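Local atomic coordinates of alpha-glucosidase (Bacteroides thetaiotaomicron, PDB entry 5XFM), a protein that probably hydrolyses beta-L-arabinopyranosides and alpha-galactosides as a bifunctional, calcium-containing glycoside hydrolase of family 97. Residues V315-F320 with L531-L536; T519-N524 with V568-R573; D576-A581 with L596-G601; K602-Y607 with L620-N625. The protein carries 1 engineered substitution. One frame throughout, in Å; residues are numbered along the deposited sequence.

Contact 1: residues V315-F320 with L531-L536; sequences VRYIDF and LAPNNL
Phe320 of helix 311-324 presses its ring onto Ala532 and Pro533, in the turn that leads into helix 535-538. With CG anti to the backbone N (chi1 -178°), the side chain reaches straight out to that turn. Phe320 CB lies 4.1 Å from Pro533 CG. Beyond it, Pro533 CA stands over the ring centre in a CH-pi contact, 3.8 Å from the Phe320 centroid and 11° off the ring normal, while CD2 looks toward Pro533 N and CD. The edge is filled in plane: Phe320 CE1 meets Leu536 CG at 3.8 Å, and CE2 meets Leu531 CB at 3.8 Å. At the tip, Phe320 CZ comes to 3.4 Å from Ala532 O. Cutting this side chain back to an alanine would probably leave Pro533 CA without its aromatic face and open a gap between Leu531 and Leu536. One turn earlier, Tyr317 takes Pro533 CD over a face of its own ring (CZ to CD 3.4 Å), and its OH donates to a water that in turn donates to Leu531 O. Asn535 OD1 accepts a hydrogen bond from Ala532 N, bracing the type I turn. Trp304 meets Tyr317 edge-to-face, Ile318 packs on helix 341-353 and Leu536 on helix 541-549, so the contact joins helix 311-324, which follows barrel strand 295-299 and the short helix 300-304, to the loop after the neighbouring strand 526-528.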
# COMPACT_ATOMS: atom_id res chain seq x y z
N VAL A 315 -8.99 -28.74 7.81
CA VAL A 315 -10.21 -28.95 8.59
C VAL A 315 -10.07 -28.25 9.93
O VAL A 315 -10.98 -27.57 10.40
CB VAL A 315 -10.52 -30.44 8.81
CG1 VAL A 315 -11.59 -30.62 9.89
CG2 VAL A 315 -10.96 -31.10 7.51
N ARG A 316 -8.90 -28.41 10.55
CA ARG A 316 -8.60 -27.77 11.82
C ARG A 316 -8.74 -26.25 11.74
O ARG A 316 -9.36 -25.64 12.61
CB ARG A 316 -7.18 -28.14 12.26
CG ARG A 316 -7.12 -29.44 13.04
CD ARG A 316 -5.71 -29.83 13.41
NE ARG A 316 -5.68 -31.12 14.09
CZ ARG A 316 -5.27 -32.25 13.52
NH1 ARG A 316 -4.84 -32.24 12.26
NH2 ARG A 316 -5.28 -33.38 14.21
N TYR A 317 -8.19 -25.64 10.69
CA TYR A 317 -8.24 -24.18 10.58
C TYR A 317 -9.60 -23.66 10.14
O TYR A 317 -9.98 -22.53 10.46
CB TYR A 317 -7.14 -23.69 9.63
CG TYR A 317 -5.89 -23.30 10.38
CD1 TYR A 317 -5.05 -24.28 10.88
CD2 TYR A 317 -5.56 -21.97 10.60
CE1 TYR A 317 -3.91 -23.96 11.58
CE2 TYR A 317 -4.41 -21.63 11.31
CZ TYR A 317 -3.59 -22.64 11.79
OH TYR A 317 -2.45 -22.33 12.49
N ILE A 318 -10.34 -24.48 9.41
CA ILE A 318 -11.73 -24.18 9.09
C ILE A 318 -12.57 -24.16 10.37
O ILE A 318 -13.37 -23.24 10.59
CB ILE A 318 -12.29 -25.20 8.08
CG1 ILE A 318 -11.74 -24.92 6.68
CG2 ILE A 318 -13.81 -25.17 8.06
CD1 ILE A 318 -11.99 -26.03 5.69
N ASP A 319 -12.35 -25.16 11.21
CA ASP A 319 -13.00 -25.25 12.52
C ASP A 319 -12.64 -24.05 13.38
O ASP A 319 -13.49 -23.50 14.09
CB ASP A 319 -12.60 -26.54 13.24
CG ASP A 319 -13.30 -27.77 12.69
OD1 ASP A 319 -14.30 -27.62 11.96
OD2 ASP A 319 -12.83 -28.89 12.98
N PHE A 320 -11.37 -23.67 13.34
CA PHE A 320 -10.87 -22.53 14.11
C PHE A 320 -11.53 -21.24 13.63
O PHE A 320 -11.92 -20.40 14.43
CB PHE A 320 -9.34 -22.45 14.00
CG PHE A 320 -8.73 -21.33 14.80
CD1 PHE A 320 -9.10 -21.11 16.12
CD2 PHE A 320 -7.78 -20.49 14.24
CE1 PHE A 320 -8.54 -20.08 16.86
CE2 PHE A 320 -7.22 -19.46 14.98
CZ PHE A 320 -7.61 -19.25 16.29
N LEU A 531 -3.12 -15.99 13.56
CA LEU A 531 -3.58 -16.76 14.71
C LEU A 531 -3.44 -18.25 14.44
O LEU A 531 -3.26 -18.68 13.30
CB LEU A 531 -5.03 -16.41 15.05
CG LEU A 531 -5.31 -14.97 15.46
CD1 LEU A 531 -6.78 -14.78 15.78
CD2 LEU A 531 -4.45 -14.59 16.64
N ALA A 532 -3.52 -19.05 15.50
CA ALA A 532 -3.51 -20.51 15.38
C ALA A 532 -4.45 -21.11 16.44
O ALA A 532 -4.70 -20.49 17.46
CB ALA A 532 -2.11 -21.04 15.52
N PRO A 533 -4.98 -22.32 16.18
CA PRO A 533 -5.96 -22.93 17.10
C PRO A 533 -5.50 -22.99 18.56
O PRO A 533 -6.29 -22.72 19.47
CB PRO A 533 -6.14 -24.34 16.53
CG PRO A 533 -5.77 -24.24 15.10
CD PRO A 533 -4.80 -23.11 14.95
N ASN A 534 -4.23 -23.31 18.77
CA ASN A 534 -3.66 -23.38 20.11
C ASN A 534 -3.78 -22.06 20.89
O ASN A 534 -3.70 -22.06 22.12
CB ASN A 534 -2.19 -23.81 20.04
CG ASN A 534 -1.37 -22.91 19.15
OD1 ASN A 534 -1.43 -23.01 17.93
ND2 ASN A 534 -0.58 -22.03 19.76
N ASN A 535 -3.98 -20.95 20.18
CA ASN A 535 -4.13 -19.66 20.83
C ASN A 535 -5.40 -19.60 21.69
O ASN A 535 -5.49 -18.79 22.61
CB ASN A 535 -4.14 -18.52 19.81
CG ASN A 535 -2.82 -18.37 19.10
OD1 ASN A 535 -2.74 -17.76 18.03
ND2 ASN A 535 -1.76 -18.95 19.67
N LEU A 536 -6.38 -20.44 21.39
CA LEU A 536 -7.57 -20.42 22.22
C LEU A 536 -7.27 -21.04 23.58
O LEU A 536 -8.06 -20.88 24.52
CB LEU A 536 -8.73 -21.15 21.54
CG LEU A 536 -9.51 -20.32 20.52
CD1 LEU A 536 -10.66 -21.13 19.94
CD2 LEU A 536 -10.01 -19.02 21.15
O HOH W 1 -1.23 -19.84 11.79

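Contact 2: residues T519-N524 with V568-R573; sequences TVLLQN and VVLARR
Arg572 holds CG anti to its carbonyl carbon (chi1 -75°) and bends at chi3 (148°), which carries its guanidinium to the C-terminal end of helix 512-521, where Val520 and Leu521 present their carbonyls. The contact is the seam between the TIM-barrel catalytic domain and strand 567-574 of the C-terminal beta domain. Earlier on the strand, Leu570 and Val568 point to the helix, and the end of the Leu521 side chain turns back to meet them. Leu521 CD1 and Val568 CG1 meet tip to tip at 3.9 Å, and Leu521 CD2 rests 3.7 Å from Leu570 CG. Leu522 is the first residue to leave helical geometry, and the chain then passes the guanidinium, putting Gln523 CB over one of its faces, 3.5 Å from Arg572 NH2. Trp554 adds a cation-pi contact. Held among buried groups, the positive charge is probably stabilised by the partial negative charge of the helix end. One nitrogen makes both polar bonds; both are clearly bent, and both oxygens are tilted from the guanidinium plane. Arg572 NH1 donates to Leu521 O at 2.9 Å from above that carbonyl's plane, and to Val520 O at 2.7 Å within the carbonyl plane, with a C=O...N angle of 151°.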
# COMPACT_ATOMS: atom_id res chain seq x y z
N THR A 519 -3.73 -4.72 14.71
CA THR A 519 -4.91 -5.00 13.89
C THR A 519 -5.64 -3.72 13.51
O THR A 519 -6.39 -3.67 12.53
CB THR A 519 -5.89 -5.97 14.61
OG1 THR A 519 -6.47 -5.33 15.75
CG2 THR A 519 -5.16 -7.25 15.04
N VAL A 520 -5.41 -2.66 14.28
CA VAL A 520 -6.00 -1.37 13.98
C VAL A 520 -5.03 -0.50 13.19
O VAL A 520 -5.43 0.24 12.29
CB VAL A 520 -6.43 -0.66 15.28
CG1 VAL A 520 -6.99 0.71 14.97
CG2 VAL A 520 -7.46 -1.50 16.01
N LEU A 521 -3.75 -0.60 13.52
CA LEU A 521 -2.73 0.18 12.83
C LEU A 521 -2.59 -0.17 11.35
O LEU A 521 -2.49 0.72 10.51
CB LEU A 521 -1.37 -0.00 13.52
CG LEU A 521 -1.29 0.59 14.92
CD1 LEU A 521 0.07 0.29 15.56
CD2 LEU A 521 -1.56 2.08 14.90
N LEU A 522 -2.59 -1.47 11.03
CA LEU A 522 -2.35 -1.92 9.66
C LEU A 522 -3.65 -2.32 8.95
O LEU A 522 -4.30 -3.29 9.34
CB LEU A 522 -1.36 -3.09 9.66
CG LEU A 522 -0.09 -2.92 10.51
CD1 LEU A 522 0.88 -4.09 10.32
CD2 LEU A 522 0.61 -1.60 10.20
N GLN A 523 -3.99 -1.60 7.88
CA GLN A 523 -5.29 -1.75 7.21
C GLN A 523 -5.26 -2.64 5.96
O GLN A 523 -4.38 -2.52 5.10
CB GLN A 523 -5.83 -0.35 6.84
CG GLN A 523 -7.10 -0.34 6.01
CD GLN A 523 -6.80 -0.36 4.52
OE1 GLN A 523 -5.85 0.29 4.06
NE2 GLN A 523 -7.59 -1.11 3.76
N ASN A 524 -6.22 -3.56 5.90
CA ASN A 524 -6.49 -4.37 4.70
C ASN A 524 -7.89 -4.97 4.83
O ASN A 524 -8.25 -5.49 5.89
CB ASN A 524 -5.43 -5.46 4.52
CG ASN A 524 -5.42 -6.03 3.10
OD1 ASN A 524 -6.14 -6.99 2.80
ND2 ASN A 524 -4.62 -5.44 2.23
N VAL A 568 3.72 5.30 16.99
CA VAL A 568 2.56 5.70 16.20
C VAL A 568 1.26 5.58 16.99
O VAL A 568 1.04 4.61 17.71
CB VAL A 568 2.46 4.89 14.88
CG1 VAL A 568 2.29 3.41 15.14
CG2 VAL A 568 1.32 5.41 14.01
N VAL A 569 0.44 6.61 16.86
CA VAL A 569 -0.86 6.72 17.53
C VAL A 569 -1.93 7.18 16.55
O VAL A 569 -1.90 8.33 16.10
CB VAL A 569 -0.82 7.73 18.70
CG1 VAL A 569 -2.09 7.62 19.53
CG2 VAL A 569 0.42 7.52 19.57
N LEU A 570 -2.87 6.29 16.22
CA LEU A 570 -3.96 6.67 15.32
C LEU A 570 -5.31 6.11 15.76
O LEU A 570 -5.39 5.06 16.41
CB LEU A 570 -3.66 6.27 13.87
CG LEU A 570 -3.42 4.84 13.40
CD1 LEU A 570 -4.73 4.09 13.12
CD2 LEU A 570 -2.56 4.90 12.16
N ALA A 571 -6.37 6.83 15.40
CA ALA A 571 -7.73 6.40 15.67
C ALA A 571 -8.50 6.13 14.38
O ALA A 571 -8.43 6.92 13.43
CB ALA A 571 -8.46 7.43 16.51
N ARG A 572 -9.21 5.01 14.36
CA ARG A 572 -10.04 4.61 13.23
C ARG A 572 -11.47 4.34 13.69
O ARG A 572 -11.69 3.75 14.75
CB ARG A 572 -9.46 3.36 12.56
CG ARG A 572 -8.24 3.61 11.70
CD ARG A 572 -7.71 2.34 11.05
NE ARG A 572 -7.11 2.63 9.75
CZ ARG A 572 -5.82 2.52 9.47
NH1 ARG A 572 -4.96 2.14 10.40
NH2 ARG A 572 -5.38 2.82 8.26
N ARG A 573 -12.43 4.79 12.89
CA ARG A 573 -13.84 4.65 13.23
C ARG A 573 -14.53 3.62 12.35
O ARG A 573 -14.28 3.56 11.14
CB ARG A 573 -14.56 6.00 13.10
CG ARG A 573 -16.06 5.94 13.34
CD ARG A 573 -16.70 7.33 13.34
NE ARG A 573 -16.60 8.01 12.05
CZ ARG A 573 -17.46 7.84 11.05
NH1 ARG A 573 -18.50 7.03 11.19
NH2 ARG A 573 -17.29 8.50 9.91

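Contact 3: residues D576-A581 with L596-G601; sequences DTWYLA and LEMFAG
Met598 lays its sulfur squarely over the indole of Trp578, with SD 3.5 Å from the centroid of the six-membered ring and 1° off its normal. A bend at chi2 (-74°) turns the thioether across the indole, so that Met598 CE also lies over that face, 4.2 Å from the same centroid. Beside this pair Phe599 slots in against the strand. Phe599 CE1 is 3.8 Å from Trp578 CB, and the edge of the Phe599 ring meets Leu580 CB, with CE2 at 3.9 Å; Trp578 O also lies in the plane of this ring. Further along, Leu580 and Leu596 cross at about a right angle, CD1 of Leu580 touching CD2 of Leu596 at 3.6 Å. A short 3-10 turn sets the spacing of the three loop side chains: Phe599 N bonds to Leu596 O at 3.1 Å, bringing Leu596, Met598 and Phe599 to the strand together. The strand is placed by its neighbours, Leu580 being backbone-bonded to Cys640 and Ala581 to Leu570. Trp578 packs further on Ala571 and Arg573, and Met598 on Arg558. Ala581 touches helix 512-521 of the barrel. A Met-aromatic contact thus helps the connection between strands 590-595 and 603-609 to cover one face of the antiparallel sheet in the C-terminal beta domain.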
# COMPACT_ATOMS: atom_id res chain seq x y z
N ASP A 576 -20.24 3.86 14.58
CA ASP A 576 -20.19 4.84 15.64
C ASP A 576 -19.10 4.49 16.65
O ASP A 576 -18.90 5.20 17.64
CB ASP A 576 -21.55 4.92 16.33
CG ASP A 576 -22.50 5.88 15.65
OD1 ASP A 576 -22.03 6.88 15.08
OD2 ASP A 576 -23.72 5.60 15.65
N THR A 577 -18.37 3.41 16.38
CA THR A 577 -17.34 2.93 17.31
C THR A 577 -15.93 3.42 16.97
O THR A 577 -15.44 3.20 15.86
CB THR A 577 -17.30 1.40 17.37
OG1 THR A 577 -18.63 0.88 17.42
CG2 THR A 577 -16.53 0.93 18.59
N TRP A 578 -15.28 4.05 17.94
CA TRP A 578 -13.91 4.52 17.74
C TRP A 578 -12.88 3.59 18.38
O TRP A 578 -13.05 3.13 19.52
CB TRP A 578 -13.72 5.94 18.29
CG TRP A 578 -14.11 7.03 17.32
CD1 TRP A 578 -15.27 7.74 17.31
CD2 TRP A 578 -13.33 7.52 16.23
NE1 TRP A 578 -15.27 8.64 16.27
CE2 TRP A 578 -14.08 8.53 15.59
CE3 TRP A 578 -12.06 7.21 15.72
CZ2 TRP A 578 -13.61 9.23 14.48
CZ3 TRP A 578 -11.60 7.90 14.62
CH2 TRP A 578 -12.37 8.90 14.01
N TYR A 579 -11.83 3.32 17.61
CA TYR A 579 -10.70 2.51 18.04
C TYR A 579 -9.40 3.32 17.99
O TYR A 579 -8.95 3.70 16.91
CB TYR A 579 -10.54 1.28 17.14
CG TYR A 579 -11.72 0.32 17.08
CD1 TYR A 579 -12.88 0.65 16.38
CD2 TYR A 579 -11.66 -0.92 17.69
CE1 TYR A 579 -13.95 -0.23 16.31
CE2 TYR A 579 -12.72 -1.81 17.63
CZ TYR A 579 -13.86 -1.46 16.94
OH TYR A 579 -14.92 -2.34 16.88
N LEU A 580 -8.80 3.59 19.14
CA LEU A 580 -7.48 4.22 19.16
C LEU A 580 -6.41 3.17 19.43
O LEU A 580 -6.53 2.35 20.33
CB LEU A 580 -7.41 5.33 20.20
CG LEU A 580 -6.07 6.08 20.18
CD1 LEU A 580 -6.30 7.58 20.19
CD2 LEU A 580 -5.20 5.67 21.35
N ALA A 581 -5.36 3.18 18.61
CA ALA A 581 -4.28 2.23 18.76
C ALA A 581 -2.95 2.96 18.75
O ALA A 581 -2.74 3.90 17.96
CB ALA A 581 -4.33 1.19 17.66
N LEU A 596 -8.20 13.65 22.89
CA LEU A 596 -9.03 12.71 22.16
C LEU A 596 -10.50 13.12 22.13
O LEU A 596 -11.29 12.67 22.96
CB LEU A 596 -8.89 11.30 22.75
CG LEU A 596 -7.47 10.75 22.85
CD1 LEU A 596 -7.48 9.32 23.33
CD2 LEU A 596 -6.75 10.87 21.51
N GLU A 597 -10.84 14.00 21.19
CA GLU A 597 -12.22 14.43 20.98
C GLU A 597 -13.15 13.22 20.90
O GLU A 597 -14.24 13.22 21.46
CB GLU A 597 -12.34 15.28 19.72
CG GLU A 597 -13.76 15.38 19.17
CD GLU A 597 -13.84 16.19 17.88
OE1 GLU A 597 -12.80 16.72 17.44
OE2 GLU A 597 -14.95 16.30 17.32
N MET A 598 -12.68 12.19 20.19
CA MET A 598 -13.35 10.89 20.07
C MET A 598 -14.07 10.44 21.33
O MET A 598 -15.24 10.07 21.30
CB MET A 598 -12.32 9.80 19.73
CG MET A 598 -11.09 10.24 18.96
SD MET A 598 -11.45 10.60 17.24
CE MET A 598 -9.79 10.77 16.60
N PHE A 599 -13.34 10.45 22.44
CA PHE A 599 -13.80 9.84 23.67
C PHE A 599 -14.42 10.82 24.65
O PHE A 599 -14.75 10.44 25.78
CB PHE A 599 -12.64 9.09 24.30
CG PHE A 599 -12.07 8.02 23.42
CD1 PHE A 599 -12.92 7.23 22.66
CD2 PHE A 599 -10.71 7.82 23.33
CE1 PHE A 599 -12.41 6.25 21.84
CE2 PHE A 599 -10.20 6.83 22.51
CZ PHE A 599 -11.05 6.04 21.76
N ALA A 600 -14.57 12.07 24.21
CA ALA A 600 -15.40 13.09 24.88
C ALA A 600 -15.39 13.00 26.40
O ALA A 600 -14.36 13.17 27.03
CB ALA A 600 -16.84 13.00 24.36
N GLY A 601 -16.55 12.71 26.98
CA GLY A 601 -16.69 12.50 28.41
C GLY A 601 -17.21 11.10 28.62
O GLY A 601 -18.28 10.90 29.20

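Contact 4: residues K602-Y607 with L620-N625; sequences KTVALY and LKVKEN
A beta hairpin, strands 603-609 and 615-621, brings Thr603 beside Lys621 and Val604 beside Leu620. Thr603 and Lys621 form an antiparallel non-hydrogen-bonded pair whose side chains lie alongside each other and point the same way. Lys621 bends at chi2 (67°), and its aliphatic chain thereby passes along the threonine: CE comes to 3.3 Å from Thr603 OG1, and NZ to 3.8 Å from Thr603 CG2. Both residues reach toward solvent on this face. A glycine in place of Thr603 would remove OG1 and CG2 together, and the lysine chain, having lost the surface it lies against, is likely to swing more freely. Val604 and Leu620 make the adjoining hydrogen-bonded pair, with Val604 N to Leu620 O at 2.9 Å and Leu620 N to Val604 O also at 2.9 Å. Leu620 O additionally receives a CA-H...O contact from Thr603 CA at 3.5 Å. The hairpin closes one side of the six-stranded antiparallel sheet of the C-terminal domain: strand 615-621 is outermost within the chain, and strand 603-609 bonds on its other flank to strand 636-641, Ala605 to Ile641. Just beyond the pairs, Val622 N donates to Lys602 O at 2.8 Å, nearly straight at 174°. On the face opposite Thr603 the side chains are apolar. Val604 CG2 lies 3.9 Å from Leu620 CB and 4.3 Å from Val622 CG2, and Leu606 lies loosely against Leu620 and also packs on Ile638 and Cys640. Val604 and Val622 both rest on Phe599.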
# COMPACT_ATOMS: atom_id res chain seq x y z
N LYS A 602 -16.44 10.12 28.17
CA LYS A 602 -16.92 8.74 28.09
C LYS A 602 -16.06 7.74 28.85
O LYS A 602 -14.94 8.04 29.27
CB LYS A 602 -17.00 8.34 26.62
CG LYS A 602 -17.96 9.20 25.80
CD LYS A 602 -18.02 8.73 24.35
CE LYS A 602 -18.75 9.74 23.48
NZ LYS A 602 -18.88 9.27 22.08
N THR A 603 -16.60 6.54 29.01
CA THR A 603 -15.85 5.43 29.59
C THR A 603 -15.41 4.50 28.49
O THR A 603 -16.24 3.86 27.84
CB THR A 603 -16.68 4.64 30.62
OG1 THR A 603 -17.14 5.50 31.66
CG2 THR A 603 -15.86 3.50 31.21
N VAL A 604 -14.10 4.40 28.27
CA VAL A 604 -13.59 3.59 27.19
C VAL A 604 -13.01 2.28 27.71
O VAL A 604 -12.56 2.21 28.86
CB VAL A 604 -12.51 4.34 26.37
CG1 VAL A 604 -13.09 5.60 25.77
CG2 VAL A 604 -11.31 4.67 27.25
N ALA A 605 -13.02 1.26 26.86
CA ALA A 605 -12.36 -0.01 27.16
C ALA A 605 -10.87 0.14 26.89
O ALA A 605 -10.48 0.54 25.79
CB ALA A 605 -12.95 -1.15 26.34
N LEU A 606 -10.05 -0.19 27.87
CA LEU A 606 -8.61 0.03 27.74
C LEU A 606 -7.80 -1.27 27.79
O LEU A 606 -7.83 -2.01 28.77
CB LEU A 606 -8.13 0.97 28.85
CG LEU A 606 -6.62 1.10 29.03
CD1 LEU A 606 -6.00 1.71 27.79
CD2 LEU A 606 -6.27 1.92 30.27
N TYR A 607 -7.07 -1.52 26.70
CA TYR A 607 -6.14 -2.62 26.60
C TYR A 607 -4.74 -2.06 26.82
O TYR A 607 -4.33 -1.13 26.12
CB TYR A 607 -6.24 -3.32 25.25
CG TYR A 607 -7.57 -4.00 25.01
CD1 TYR A 607 -8.68 -3.27 24.63
CD2 TYR A 607 -7.71 -5.37 25.17
CE1 TYR A 607 -9.90 -3.88 24.42
CE2 TYR A 607 -8.91 -5.99 24.96
CZ TYR A 607 -10.01 -5.25 24.58
OH TYR A 607 -11.21 -5.88 24.37
N LEU A 620 -11.46 3.12 31.42
CA LEU A 620 -10.85 4.43 31.63
C LEU A 620 -11.84 5.57 31.34
O LEU A 620 -12.37 5.67 30.24
CB LEU A 620 -9.60 4.59 30.76
CG LEU A 620 -8.85 5.92 30.86
CD1 LEU A 620 -8.30 6.12 32.26
CD2 LEU A 620 -7.73 5.99 29.82
N LYS A 621 -12.08 6.40 32.35
CA LYS A 621 -12.93 7.58 32.20
C LYS A 621 -12.16 8.75 31.60
O LYS A 621 -11.19 9.23 32.18
CB LYS A 621 -13.54 8.01 33.53
CG LYS A 621 -14.77 7.23 33.97
CD LYS A 621 -14.51 5.77 34.30
CE LYS A 621 -15.83 5.10 34.67
NZ LYS A 621 -15.71 3.66 34.98
N VAL A 622 -12.61 9.20 30.43
CA VAL A 622 -12.00 10.34 29.78
C VAL A 622 -12.91 11.55 30.02
O VAL A 622 -14.08 11.53 29.67
CB VAL A 622 -11.81 10.09 28.27
CG1 VAL A 622 -11.25 11.33 27.59
CG2 VAL A 622 -10.90 8.89 28.06
N LYS A 623 -12.34 12.58 30.65
CA LYS A 623 -13.10 13.77 31.05
C LYS A 623 -13.43 14.66 29.84
O LYS A 623 -12.81 14.52 28.79
CB LYS A 623 -12.31 14.50 32.15
CG LYS A 623 -12.81 15.88 32.56
CD LYS A 623 -14.24 15.74 33.10
CE LYS A 623 -14.50 16.58 34.31
NZ LYS A 623 -14.40 15.72 35.52
N GLU A 624 -14.38 15.58 30.01
CA GLU A 624 -14.90 16.45 28.95
C GLU A 624 -13.85 17.23 28.17
O GLU A 624 -14.09 17.65 27.04
CB GLU A 624 -15.89 17.44 29.57
CG GLU A 624 -17.35 17.05 29.43
CD GLU A 624 -17.71 16.77 27.99
OE1 GLU A 624 -17.54 17.67 27.14
OE2 GLU A 624 -18.15 15.64 27.69
N ASN A 625 -12.69 17.40 28.77
CA ASN A 625 -11.57 18.04 28.10
C ASN A 625 -10.92 17.15 27.04
O ASN A 625 -10.27 17.65 26.13
CB ASN A 625 -10.55 18.50 29.14
CG ASN A 625 -10.13 17.37 30.07
OD1 ASN A 625 -10.35 16.20 29.79
ND2 ASN A 625 -9.52 17.74 31.19

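From the N terminus, contact 1 opens on helix 311-324 and closes a loop of 210 residues at 531-536, drawing together the parts of the chain that follow the first and last strands of the barrel. Contact 2 crosses it: its first segment, 519-524, precedes that closure and its second, 568-573, follows it, tying the barrel to the C-terminal sheet. Contacts 3 and 4 come afterwards in series as short closures of 14 and 12 residues within that domain. Strands 567-574 and 577-584 are sheet neighbours, so contacts 2 and 3 touch through backbone pairing. Contact 3 ends where contact 4 begins, and they meet where Phe599 packs on Val604. Contact 1 touches none of the others.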